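Local coordinates for porin protein associated with imipenem resistance (Acinetobacter baumannii, PDB 4FUV) that forms an eight-stranded beta-barrel in the outer membrane, where it is associated with imipenem resistance and probably takes part in uptake of ornithine and imipenem, at residues A[43-49]-A[74-80]; A[63-68]-A[109-115]; A[94-100]-A[149-155]; A[123-129]-A[186-192]. One frame throughout, in Å; residues are numbered along the deposited sequence.

Contact 1. Residues A[43-49]-A[74-80]; sequences GLALGYN and NVYLNAE. With C8E ((hydroxyethyloxy)tri(ethyloxy)octane), chain C.
N74 faces N49 at one end of the paired segments, and the two backbones bond to each other in both directions, N74 N reaching N49 O at 2.8 Å. The amide of N74 turns to N106, that of N49 chiefly to K218, so both serve a polar cluster on the inner face. V75, on the other face, sits at the edge of the Y48 ring, its CG2 4.1 Å from Y48 CD1. The same CG2 meets the detergent tail at C7, 3.5 Å away, and the tail runs on past L46. Y76 comes next, on the side of N49 and N74. Its CG stands between the backbone N and the carbonyl carbon (chi1 68°), which swings the ring across to the partner strand, where it lies flat over G47: G47 CA is 3.8 Å from the ring centroid, a CH-pi contact. The Y76 hydroxyl goes on to E24 and R22. L77 returns to the lipid side, where its CD1 touches CG of L44 at 3.8 Å and CB of L46 at 4.0 Å. N78 is held through its backbone, bonding both ways with A45, and A79 lies beside L44 CD1. E80 closes the row on the inner face: OE2 passes 3.8 Å from A45 CB on its way to a salt bridge with R22, while OE1 pairs with R82. Regular antiparallel pairing, with apolar groups toward detergent and linked charges inward, is the pattern of a transmembrane beta-hairpin in an outer-membrane barrel.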
# COMPACT_ATOMS: atom_id res chain seq x y z
N GLY A 43 12.00 -2.59 -38.48
CA GLY A 43 11.05 -1.57 -38.84
C GLY A 43 11.48 -0.23 -38.29
O GLY A 43 12.48 -0.12 -37.57
N LEU A 44 10.69 0.78 -38.63
CA LEU A 44 11.03 2.16 -38.32
C LEU A 44 9.77 2.90 -37.92
O LEU A 44 8.72 2.71 -38.53
CB LEU A 44 11.63 2.81 -39.56
CG LEU A 44 12.59 3.97 -39.40
CD1 LEU A 44 13.75 3.57 -38.49
CD2 LEU A 44 13.07 4.36 -40.79
N ALA A 45 9.87 3.72 -36.88
CA ALA A 45 8.78 4.58 -36.42
C ALA A 45 9.22 6.04 -36.34
O ALA A 45 10.20 6.38 -35.67
CB ALA A 45 8.27 4.11 -35.04
N LEU A 46 8.48 6.90 -37.02
CA LEU A 46 8.72 8.33 -36.96
C LEU A 46 7.50 8.98 -36.35
O LEU A 46 6.42 8.97 -36.93
CB LEU A 46 8.94 8.90 -38.36
CG LEU A 46 9.05 10.42 -38.49
CD1 LEU A 46 10.32 10.96 -37.84
CD2 LEU A 46 8.99 10.84 -39.96
N GLY A 47 7.69 9.59 -35.17
CA GLY A 47 6.56 10.04 -34.39
C GLY A 47 6.65 11.43 -33.80
O GLY A 47 7.71 12.05 -33.76
N TYR A 48 5.51 11.92 -33.35
CA TYR A 48 5.44 13.16 -32.60
C TYR A 48 4.64 12.91 -31.34
O TYR A 48 3.58 12.30 -31.37
CB TYR A 48 4.76 14.27 -33.40
CG TYR A 48 4.59 15.55 -32.61
CD1 TYR A 48 5.64 16.45 -32.48
CD2 TYR A 48 3.38 15.86 -31.99
CE1 TYR A 48 5.49 17.64 -31.75
CE2 TYR A 48 3.22 17.04 -31.26
CZ TYR A 48 4.28 17.93 -31.14
OH TYR A 48 4.13 19.11 -30.43
N ASN A 49 5.17 13.40 -30.22
CA ASN A 49 4.45 13.40 -28.96
C ASN A 49 4.46 14.84 -28.46
O ASN A 49 5.52 15.44 -28.26
CB ASN A 49 5.12 12.54 -27.88
CG ASN A 49 5.09 11.05 -28.19
OD1 ASN A 49 5.92 10.31 -27.66
ND2 ASN A 49 4.16 10.59 -29.04
N ASN A 74 7.99 16.69 -28.69
CA ASN A 74 9.03 15.74 -29.01
C ASN A 74 8.83 15.14 -30.40
O ASN A 74 7.71 14.81 -30.78
CB ASN A 74 8.99 14.63 -27.98
CG ASN A 74 9.04 15.17 -26.56
OD1 ASN A 74 9.97 15.89 -26.19
ND2 ASN A 74 8.04 14.84 -25.77
N VAL A 75 9.93 15.01 -31.15
CA VAL A 75 9.93 14.28 -32.42
C VAL A 75 10.91 13.13 -32.30
O VAL A 75 12.06 13.33 -31.90
CB VAL A 75 10.42 15.17 -33.60
CG1 VAL A 75 10.44 14.36 -34.90
CG2 VAL A 75 9.55 16.40 -33.74
N TYR A 76 10.49 11.92 -32.68
CA TYR A 76 11.38 10.77 -32.52
C TYR A 76 11.47 9.87 -33.75
O TYR A 76 10.52 9.74 -34.54
CB TYR A 76 11.00 9.95 -31.28
CG TYR A 76 9.65 9.24 -31.37
CD1 TYR A 76 9.55 7.97 -31.94
CD2 TYR A 76 8.49 9.82 -30.87
CE1 TYR A 76 8.32 7.31 -32.03
CE2 TYR A 76 7.26 9.18 -30.96
CZ TYR A 76 7.19 7.90 -31.54
OH TYR A 76 5.99 7.21 -31.64
N LEU A 77 12.63 9.26 -33.90
CA LEU A 77 12.82 8.26 -34.94
C LEU A 77 13.43 7.01 -34.31
O LEU A 77 14.55 7.05 -33.79
CB LEU A 77 13.73 8.80 -36.04
CG LEU A 77 13.99 7.81 -37.18
CD1 LEU A 77 12.67 7.46 -37.88
CD2 LEU A 77 14.99 8.40 -38.16
N ASN A 78 12.67 5.92 -34.33
CA ASN A 78 13.15 4.66 -33.78
C ASN A 78 13.22 3.54 -34.79
O ASN A 78 12.33 3.38 -35.63
CB ASN A 78 12.25 4.18 -32.63
CG ASN A 78 12.31 5.10 -31.44
OD1 ASN A 78 13.35 5.66 -31.16
ND2 ASN A 78 11.18 5.27 -30.75
N ALA A 79 14.29 2.76 -34.70
CA ALA A 79 14.31 1.42 -35.29
C ALA A 79 13.60 0.47 -34.33
O ALA A 79 13.80 0.55 -33.11
CB ALA A 79 15.74 0.96 -35.52
N GLU A 80 12.77 -0.42 -34.86
CA GLU A 80 12.17 -1.46 -34.04
C GLU A 80 12.63 -2.85 -34.51
O GLU A 80 12.46 -3.23 -35.67
CB GLU A 80 10.63 -1.37 -34.05
CG GLU A 80 10.11 0.02 -33.69
CD GLU A 80 8.59 0.05 -33.54
OE1 GLU A 80 7.91 -0.84 -34.10
OE2 GLU A 80 8.09 0.97 -32.86
C1 C8E C . 5.27 12.47 -38.26
C2 C8E C . 6.27 13.35 -37.51
C3 C8E C . 6.04 14.82 -37.81
C4 C8E C . 7.14 15.72 -37.24
C5 C8E C . 6.57 16.79 -36.32
C6 C8E C . 7.29 18.13 -36.40
C7 C8E C . 7.31 18.82 -35.04
C8 C8E C . 8.08 20.13 -35.07
O9 C8E C . 8.43 20.53 -33.76
C10 C8E C . 9.77 20.24 -33.44

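Contact 2. Residues A[63-68]-A[109-115]; sequences GSTYDL and DLTRNVD
The guanidinium of R112 has the hydroxyl of Y66 over one face, with Y66 OH 3.0 Å from R112 CZ and above the centre of the group, and S64 OG at its edge. That edge contact is a hydrogen bond: R112 NE donates to S64 OG at 2.9 Å, exactly in the guanidinium plane and nearly straight (168°). The Y66 hydroxyl, lying above the plane, is badly placed to receive any of the N-H groups, so the two groups are pressed together without a hydrogen bond. The Y66 ring is tilted 39° from the guanidinium and runs alongside the arginine, its CE2 3.7 Å from R112 CB; L110 CD1 comes to the ring's edge. R112 arrives there because its CG is anti to the backbone N (chi1 167°) and the chain stays extended to NE. A water lies beside S64 OG and R112 NH2, its bond to NH2 a long one. Strands 64-81 and 95-114 are antiparallel neighbours in the barrel wall, and here they run on toward the end of the barrel remote from contact 1. T65 and N113 bond in both directions, N113 N to T65 O at 2.7 Å, and D67 and T111 do the same. The side chains of these four occupy the face away from R112, where D67 is held by S56 and T111 by N137. G63 has left the strand with a positive phi, yet its O still receives D115 N at 2.8 Å. The carboxylate of D115 forms a salt bridge with K60, and F120 packs against both R112 and V114.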
# COMPACT_ATOMS: atom_id res chain seq x y z
N GLY A 63 -2.61 14.87 3.86
CA GLY A 63 -2.57 16.30 4.10
C GLY A 63 -1.92 17.11 2.99
O GLY A 63 -1.83 18.33 3.09
N SER A 64 -1.45 16.44 1.94
CA SER A 64 -0.90 17.16 0.80
C SER A 64 -1.77 17.04 -0.44
O SER A 64 -2.42 16.02 -0.68
CB SER A 64 0.52 16.70 0.46
OG SER A 64 1.48 17.21 1.37
N THR A 65 -1.74 18.09 -1.24
CA THR A 65 -2.39 18.12 -2.54
C THR A 65 -1.32 18.37 -3.59
O THR A 65 -0.37 19.12 -3.34
CB THR A 65 -3.47 19.22 -2.55
OG1 THR A 65 -4.75 18.62 -2.30
CG2 THR A 65 -3.50 19.95 -3.87
N TYR A 66 -1.44 17.72 -4.74
CA TYR A 66 -0.49 17.91 -5.82
C TYR A 66 -1.17 18.50 -7.06
O TYR A 66 -2.32 18.19 -7.34
CB TYR A 66 0.22 16.60 -6.15
CG TYR A 66 1.05 16.07 -5.00
CD1 TYR A 66 0.47 15.32 -3.99
CD2 TYR A 66 2.41 16.33 -4.92
CE1 TYR A 66 1.21 14.83 -2.94
CE2 TYR A 66 3.17 15.84 -3.87
CZ TYR A 66 2.56 15.10 -2.88
OH TYR A 66 3.30 14.62 -1.82
N ASP A 67 -0.44 19.36 -7.77
CA ASP A 67 -0.90 19.92 -9.03
C ASP A 67 0.21 19.74 -10.05
O ASP A 67 1.34 20.16 -9.82
CB ASP A 67 -1.23 21.42 -8.88
CG ASP A 67 -2.29 21.70 -7.82
OD1 ASP A 67 -3.19 20.85 -7.63
OD2 ASP A 67 -2.23 22.77 -7.18
N LEU A 68 -0.11 19.12 -11.18
CA LEU A 68 0.89 18.82 -12.21
C LEU A 68 0.55 19.48 -13.55
O LEU A 68 -0.53 19.26 -14.12
CB LEU A 68 1.01 17.31 -12.40
CG LEU A 68 2.30 16.66 -12.92
CD1 LEU A 68 2.07 15.17 -13.06
CD2 LEU A 68 2.77 17.23 -14.24
N ASP A 109 5.89 21.09 -14.25
CA ASP A 109 5.69 22.06 -13.18
C ASP A 109 4.81 21.43 -12.11
O ASP A 109 3.58 21.42 -12.23
CB ASP A 109 5.05 23.34 -13.72
CG ASP A 109 4.80 24.38 -12.64
OD1 ASP A 109 3.74 24.33 -11.98
OD2 ASP A 109 5.68 25.26 -12.44
N LEU A 110 5.44 20.88 -11.07
CA LEU A 110 4.75 20.19 -9.99
C LEU A 110 4.66 21.04 -8.73
O LEU A 110 5.66 21.59 -8.27
CB LEU A 110 5.47 18.89 -9.66
CG LEU A 110 4.92 18.13 -8.46
CD1 LEU A 110 3.54 17.58 -8.76
CD2 LEU A 110 5.88 17.03 -8.05
N THR A 111 3.47 21.15 -8.16
CA THR A 111 3.26 21.92 -6.94
C THR A 111 2.64 21.06 -5.84
O THR A 111 1.58 20.46 -6.02
CB THR A 111 2.35 23.10 -7.19
OG1 THR A 111 3.02 24.02 -8.07
CG2 THR A 111 2.01 23.80 -5.89
N ARG A 112 3.31 20.99 -4.69
CA ARG A 112 2.76 20.29 -3.54
C ARG A 112 2.25 21.29 -2.51
O ARG A 112 3.00 22.14 -2.03
CB ARG A 112 3.79 19.35 -2.92
CG ARG A 112 3.40 18.81 -1.54
CD ARG A 112 4.49 17.89 -1.00
NE ARG A 112 4.00 17.00 0.05
CZ ARG A 112 4.68 15.96 0.53
NH1 ARG A 112 5.88 15.67 0.05
NH2 ARG A 112 4.15 15.21 1.49
N ASN A 113 0.97 21.19 -2.18
CA ASN A 113 0.36 22.02 -1.15
C ASN A 113 0.17 21.23 0.14
O ASN A 113 -0.60 20.27 0.18
CB ASN A 113 -0.97 22.59 -1.64
CG ASN A 113 -0.88 23.18 -3.03
OD1 ASN A 113 -1.43 22.63 -4.00
ND2 ASN A 113 -0.15 24.29 -3.15
N VAL A 114 0.87 21.62 1.19
CA VAL A 114 0.81 20.90 2.45
C VAL A 114 -0.12 21.61 3.43
O VAL A 114 0.09 22.78 3.74
CB VAL A 114 2.23 20.74 3.05
CG1 VAL A 114 2.19 19.95 4.36
CG2 VAL A 114 3.15 20.07 2.04
N ASP A 115 -1.16 20.91 3.90
CA ASP A 115 -2.07 21.48 4.89
C ASP A 115 -1.32 21.88 6.14
O ASP A 115 -0.32 21.26 6.51
CB ASP A 115 -3.14 20.48 5.32
CG ASP A 115 -4.18 20.23 4.25
OD1 ASP A 115 -4.33 21.07 3.34
OD2 ASP A 115 -4.87 19.18 4.36
O HOH W 1 1.69 15.94 3.54

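Contact 3. Residues A[94-100]-A[149-155]; sequences GLYVAAG and YLGFGFA. With C8E ((hydroxyethyloxy)tri(ethyloxy)octane), chain J.
Y96 lays its ring over G153 of the opposite strand, and the side chain can be followed outward. From CB, chi1 of 67° sets CG between the backbone N and the carbonyl carbon, and the ring leans across the gap between strands. CG is 4.1 Å from G153 O, and CD1 has moved in over the G153 carbonyl. CE1 and CZ each lie 3.5 Å from G153 CA, which makes a CH-pi contact with the face; CE1 also has A155 CB near the ring plane, at 4.0 Å. Past them OH reaches E167, which Y149 OH shares. Backbone bonds flank the ring, G153 N to Y96 O at 2.8 Å and the reverse bond beside it. On the opposite side of the sheet from Y96, L95 CD2 presses on F154 CD1 at 3.4 Å, and V97 CG2 touches both L150 CD1 and F152 CE2, each at 3.9 Å. The F152 ring has a detergent atom, C10, at its edge, 3.6 Å from CE1. G94 O takes A155 N. A short helix precedes strand 95-114, which is bonded to strand 64-81 through V97 and A99; strand 147-154 is bonded to strand 162-172, whose F165 also packs on Y96.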
# COMPACT_ATOMS: atom_id res chain seq x y z
N GLY A 94 4.72 -9.46 -31.79
CA GLY A 94 4.53 -8.15 -31.20
C GLY A 94 5.67 -7.65 -30.31
O GLY A 94 5.70 -6.47 -29.93
N LEU A 95 6.60 -8.54 -29.98
CA LEU A 95 7.70 -8.15 -29.08
C LEU A 95 8.85 -7.45 -29.83
O LEU A 95 9.36 -7.96 -30.83
CB LEU A 95 8.22 -9.37 -28.32
CG LEU A 95 7.26 -10.02 -27.32
CD1 LEU A 95 7.80 -11.40 -26.91
CD2 LEU A 95 7.10 -9.14 -26.09
N TYR A 96 9.26 -6.28 -29.36
CA TYR A 96 10.33 -5.57 -30.05
C TYR A 96 11.24 -4.76 -29.14
O TYR A 96 10.84 -4.35 -28.05
CB TYR A 96 9.78 -4.67 -31.17
CG TYR A 96 8.95 -3.47 -30.72
CD1 TYR A 96 7.58 -3.60 -30.49
CD2 TYR A 96 9.53 -2.20 -30.56
CE1 TYR A 96 6.81 -2.51 -30.10
CE2 TYR A 96 8.75 -1.10 -30.16
CZ TYR A 96 7.39 -1.27 -29.93
OH TYR A 96 6.61 -0.21 -29.53
N VAL A 97 12.46 -4.53 -29.60
CA VAL A 97 13.34 -3.56 -28.96
C VAL A 97 13.43 -2.34 -29.87
O VAL A 97 13.61 -2.47 -31.09
CB VAL A 97 14.76 -4.14 -28.67
CG1 VAL A 97 15.32 -4.79 -29.89
CG2 VAL A 97 15.71 -3.05 -28.16
N ALA A 98 13.26 -1.18 -29.26
CA ALA A 98 13.33 0.12 -29.94
C ALA A 98 14.66 0.81 -29.64
O ALA A 98 15.08 0.92 -28.48
CB ALA A 98 12.17 1.02 -29.47
N ALA A 99 15.31 1.29 -30.68
CA ALA A 99 16.52 2.05 -30.52
C ALA A 99 16.47 3.20 -31.51
O ALA A 99 16.18 3.01 -32.69
CB ALA A 99 17.72 1.19 -30.79
N GLY A 100 16.78 4.39 -31.03
CA GLY A 100 16.73 5.55 -31.90
C GLY A 100 17.10 6.83 -31.19
O GLY A 100 17.94 6.85 -30.28
N TYR A 149 17.77 6.99 -27.55
CA TYR A 149 16.65 6.33 -26.92
C TYR A 149 16.83 4.82 -27.00
O TYR A 149 17.30 4.30 -28.01
CB TYR A 149 15.36 6.68 -27.67
CG TYR A 149 14.13 5.98 -27.13
CD1 TYR A 149 13.56 6.35 -25.91
CD2 TYR A 149 13.52 4.95 -27.84
CE1 TYR A 149 12.42 5.71 -25.40
CE2 TYR A 149 12.38 4.31 -27.36
CZ TYR A 149 11.84 4.68 -26.13
OH TYR A 149 10.71 4.05 -25.64
N LEU A 150 16.44 4.12 -25.95
CA LEU A 150 16.38 2.66 -25.96
C LEU A 150 15.09 2.29 -25.26
O LEU A 150 14.75 2.87 -24.23
CB LEU A 150 17.57 2.04 -25.20
CG LEU A 150 17.50 0.52 -25.05
CD1 LEU A 150 17.63 -0.16 -26.42
CD2 LEU A 150 18.54 -0.07 -24.04
N GLY A 151 14.36 1.34 -25.81
CA GLY A 151 13.11 0.93 -25.19
C GLY A 151 12.71 -0.45 -25.61
O GLY A 151 13.35 -1.04 -26.48
N PHE A 152 11.66 -0.97 -24.99
CA PHE A 152 11.16 -2.29 -25.32
C PHE A 152 9.65 -2.22 -25.45
O PHE A 152 8.98 -1.55 -24.65
CB PHE A 152 11.57 -3.32 -24.26
CG PHE A 152 13.05 -3.32 -23.97
CD1 PHE A 152 13.60 -2.44 -23.04
CD2 PHE A 152 13.90 -4.17 -24.66
CE1 PHE A 152 14.96 -2.43 -22.80
CE2 PHE A 152 15.27 -4.17 -24.41
CZ PHE A 152 15.80 -3.30 -23.48
N GLY A 153 9.10 -2.87 -26.47
CA GLY A 153 7.68 -2.75 -26.76
C GLY A 153 6.98 -4.08 -26.94
O GLY A 153 7.61 -5.13 -27.22
N PHE A 154 5.66 -4.03 -26.77
CA PHE A 154 4.80 -5.19 -26.95
C PHE A 154 3.58 -4.77 -27.76
O PHE A 154 2.71 -4.07 -27.25
CB PHE A 154 4.36 -5.74 -25.59
CG PHE A 154 3.53 -7.01 -25.69
CD1 PHE A 154 3.94 -8.06 -26.51
CD2 PHE A 154 2.36 -7.16 -24.97
CE1 PHE A 154 3.19 -9.23 -26.61
CE2 PHE A 154 1.59 -8.33 -25.06
CZ PHE A 154 2.02 -9.36 -25.88
N ALA A 155 3.53 -5.18 -29.02
CA ALA A 155 2.50 -4.68 -29.93
C ALA A 155 1.67 -5.77 -30.59
O ALA A 155 1.69 -5.91 -31.82
CB ALA A 155 3.14 -3.78 -31.00
C8 C8E J . 16.08 1.27 -21.06
O9 C8E J . 14.75 1.20 -20.58
C10 C8E J . 14.41 -0.11 -20.16
C11 C8E J . 13.36 -0.04 -19.06
O18 C8E J . 16.54 4.71 -16.33
C19 C8E J . 17.74 3.98 -16.21
C20 C8E J . 17.89 3.18 -17.50
O21 C8E J . 18.89 3.81 -18.27

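Contact 4. Residues A[123-129]-A[186-192]; sequences NNQDFIA and AVTTGDQ
Where strand 177-187 runs out into the loop before helix 194-207, it meets the short strand 125-129, well away from the centre of the chain. Q125 carries the join. Its CG is anti to the backbone N (chi1 -179°) and the extended chain delivers the amide into the curve of the 188-192 loop. There OE1 takes Q192 N at 2.9 Å on a lone pair, while NE2 gives to T188 OG1 at 2.8 Å and to Q192 O at 2.7 Å. T188 OG1 donates a hydrogen bond to D126 O and lies over one face of the F127 ring, whose CD2 is 3.6 Å from T188 CB. At the N123 end, N123 ND2 donates to Q192 OE1 at 2.8 Å. Before T188 the pairing is regular: I128 and V187 bond in both directions, with V187 CG2 3.7 Å from I128 CB, and A186 CB lies 4.1 Å from F127 CB. D126 forms salt bridges with R121 and with R118 of the second subunit, and T189 bonds to A129 O of that subunit. This is a short antiparallel pairing at the end of a strand, continued into the loop by side-chain hydrogen bonds, next to the second subunit.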
# COMPACT_ATOMS: atom_id res chain seq x y z
N ASN A 123 14.11 15.98 0.92
CA ASN A 123 15.49 15.50 0.98
C ASN A 123 15.74 14.56 2.17
O ASN A 123 16.74 14.69 2.88
CB ASN A 123 16.46 16.69 1.03
CG ASN A 123 17.90 16.29 0.79
OD1 ASN A 123 18.19 15.51 -0.11
ND2 ASN A 123 18.81 16.82 1.60
N ASN A 124 14.83 13.62 2.38
CA ASN A 124 14.97 12.61 3.44
C ASN A 124 14.94 13.18 4.85
O ASN A 124 15.47 12.58 5.79
CB ASN A 124 16.23 11.75 3.23
CG ASN A 124 16.23 11.05 1.89
OD1 ASN A 124 15.18 10.61 1.41
ND2 ASN A 124 17.39 10.97 1.26
N GLN A 125 14.33 14.35 4.99
CA GLN A 125 14.14 14.95 6.30
C GLN A 125 12.66 15.28 6.48
O GLN A 125 12.00 15.75 5.55
CB GLN A 125 14.99 16.21 6.47
CG GLN A 125 14.85 16.86 7.84
CD GLN A 125 15.78 18.04 8.05
OE1 GLN A 125 16.93 18.03 7.62
NE2 GLN A 125 15.28 19.07 8.74
N ASP A 126 12.15 14.99 7.67
CA ASP A 126 10.75 15.26 7.97
C ASP A 126 10.56 16.70 8.44
O ASP A 126 11.39 17.23 9.20
CB ASP A 126 10.24 14.31 9.04
CG ASP A 126 10.22 12.85 8.57
OD1 ASP A 126 9.98 12.62 7.37
OD2 ASP A 126 10.44 11.96 9.40
N PHE A 127 9.48 17.32 7.97
CA PHE A 127 9.08 18.66 8.35
C PHE A 127 7.59 18.66 8.67
O PHE A 127 6.86 17.80 8.20
CB PHE A 127 9.33 19.66 7.21
CG PHE A 127 10.78 19.91 6.92
CD1 PHE A 127 11.48 19.06 6.08
CD2 PHE A 127 11.43 21.01 7.46
CE1 PHE A 127 12.82 19.30 5.79
CE2 PHE A 127 12.76 21.26 7.19
CZ PHE A 127 13.46 20.39 6.34
N ILE A 128 7.15 19.63 9.46
CA ILE A 128 5.72 19.80 9.73
C ILE A 128 5.33 21.24 9.42
O ILE A 128 5.89 22.17 9.99
CB ILE A 128 5.36 19.48 11.20
CG1 ILE A 128 5.30 17.96 11.41
CG2 ILE A 128 4.01 20.10 11.56
CD1 ILE A 128 5.15 17.55 12.89
N ALA A 129 4.36 21.40 8.52
CA ALA A 129 3.93 22.72 8.07
C ALA A 129 3.32 23.54 9.20
O ALA A 129 2.53 23.03 10.00
CB ALA A 129 2.94 22.58 6.92
N ALA A 186 7.93 25.90 8.46
CA ALA A 186 7.80 24.54 8.96
C ALA A 186 8.72 24.32 10.15
O ALA A 186 9.76 24.96 10.28
CB ALA A 186 8.12 23.55 7.86
N VAL A 187 8.32 23.42 11.04
CA VAL A 187 9.20 23.02 12.14
C VAL A 187 9.86 21.70 11.79
O VAL A 187 9.37 20.95 10.95
CB VAL A 187 8.42 22.86 13.45
CG1 VAL A 187 7.72 24.17 13.80
CG2 VAL A 187 7.40 21.72 13.32
N THR A 188 10.98 21.41 12.46
CA THR A 188 11.76 20.22 12.14
C THR A 188 12.77 19.96 13.26
O THR A 188 12.98 20.83 14.09
CB THR A 188 12.51 20.42 10.82
OG1 THR A 188 12.91 19.15 10.29
CG2 THR A 188 13.74 21.34 11.01
N THR A 189 13.37 18.77 13.30
CA THR A 189 14.46 18.55 14.24
C THR A 189 15.67 18.04 13.52
O THR A 189 16.68 17.72 14.14
CB THR A 189 14.10 17.59 15.40
OG1 THR A 189 13.63 16.36 14.85
CG2 THR A 189 13.04 18.20 16.32
N GLY A 190 15.59 17.97 12.20
CA GLY A 190 16.69 17.49 11.40
C GLY A 190 17.75 18.55 11.19
O GLY A 190 17.63 19.68 11.67
N ASP A 191 18.79 18.17 10.45
CA ASP A 191 19.96 19.01 10.25
C ASP A 191 19.71 20.25 9.38
O ASP A 191 20.30 21.29 9.61
CB ASP A 191 21.06 18.16 9.61
CG ASP A 191 22.37 18.29 10.33
OD1 ASP A 191 22.54 17.64 11.38
OD2 ASP A 191 23.24 19.04 9.84
N GLN A 192 18.83 20.11 8.40
CA GLN A 192 18.60 21.14 7.40
C GLN A 192 17.38 21.98 7.71
O GLN A 192 16.38 21.47 8.22
CB GLN A 192 18.39 20.50 6.01
CG GLN A 192 19.64 19.85 5.43
CD GLN A 192 19.43 19.30 4.02
OE1 GLN A 192 18.54 18.48 3.78
NE2 GLN A 192 20.25 19.76 3.08
O HOH W 2 18.49 16.97 5.79
O HOH W 3 12.92 16.34 11.66

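Overall arrangement
All four contacts are only partly buried. Contacts 1 and 3 lie together in the membrane-embedded barrel, their centres about 11 Å apart, and A79 N probably bonds to A99 O between them. Both turn apolar side chains to detergent and buried tyrosines inward to acidic partners, with a ring laid over a glycine in each. Contact 2 uses the far reaches of two of the same strands, 64-81 and 95-114, about 34 Å between centres from either; its faces are more polar. Contact 4, furthest from the chain's centre, touches contact 2 where A129 packs on V114. It is irregular, rests on side-chain amides, and among the four is the one meeting the second subunit.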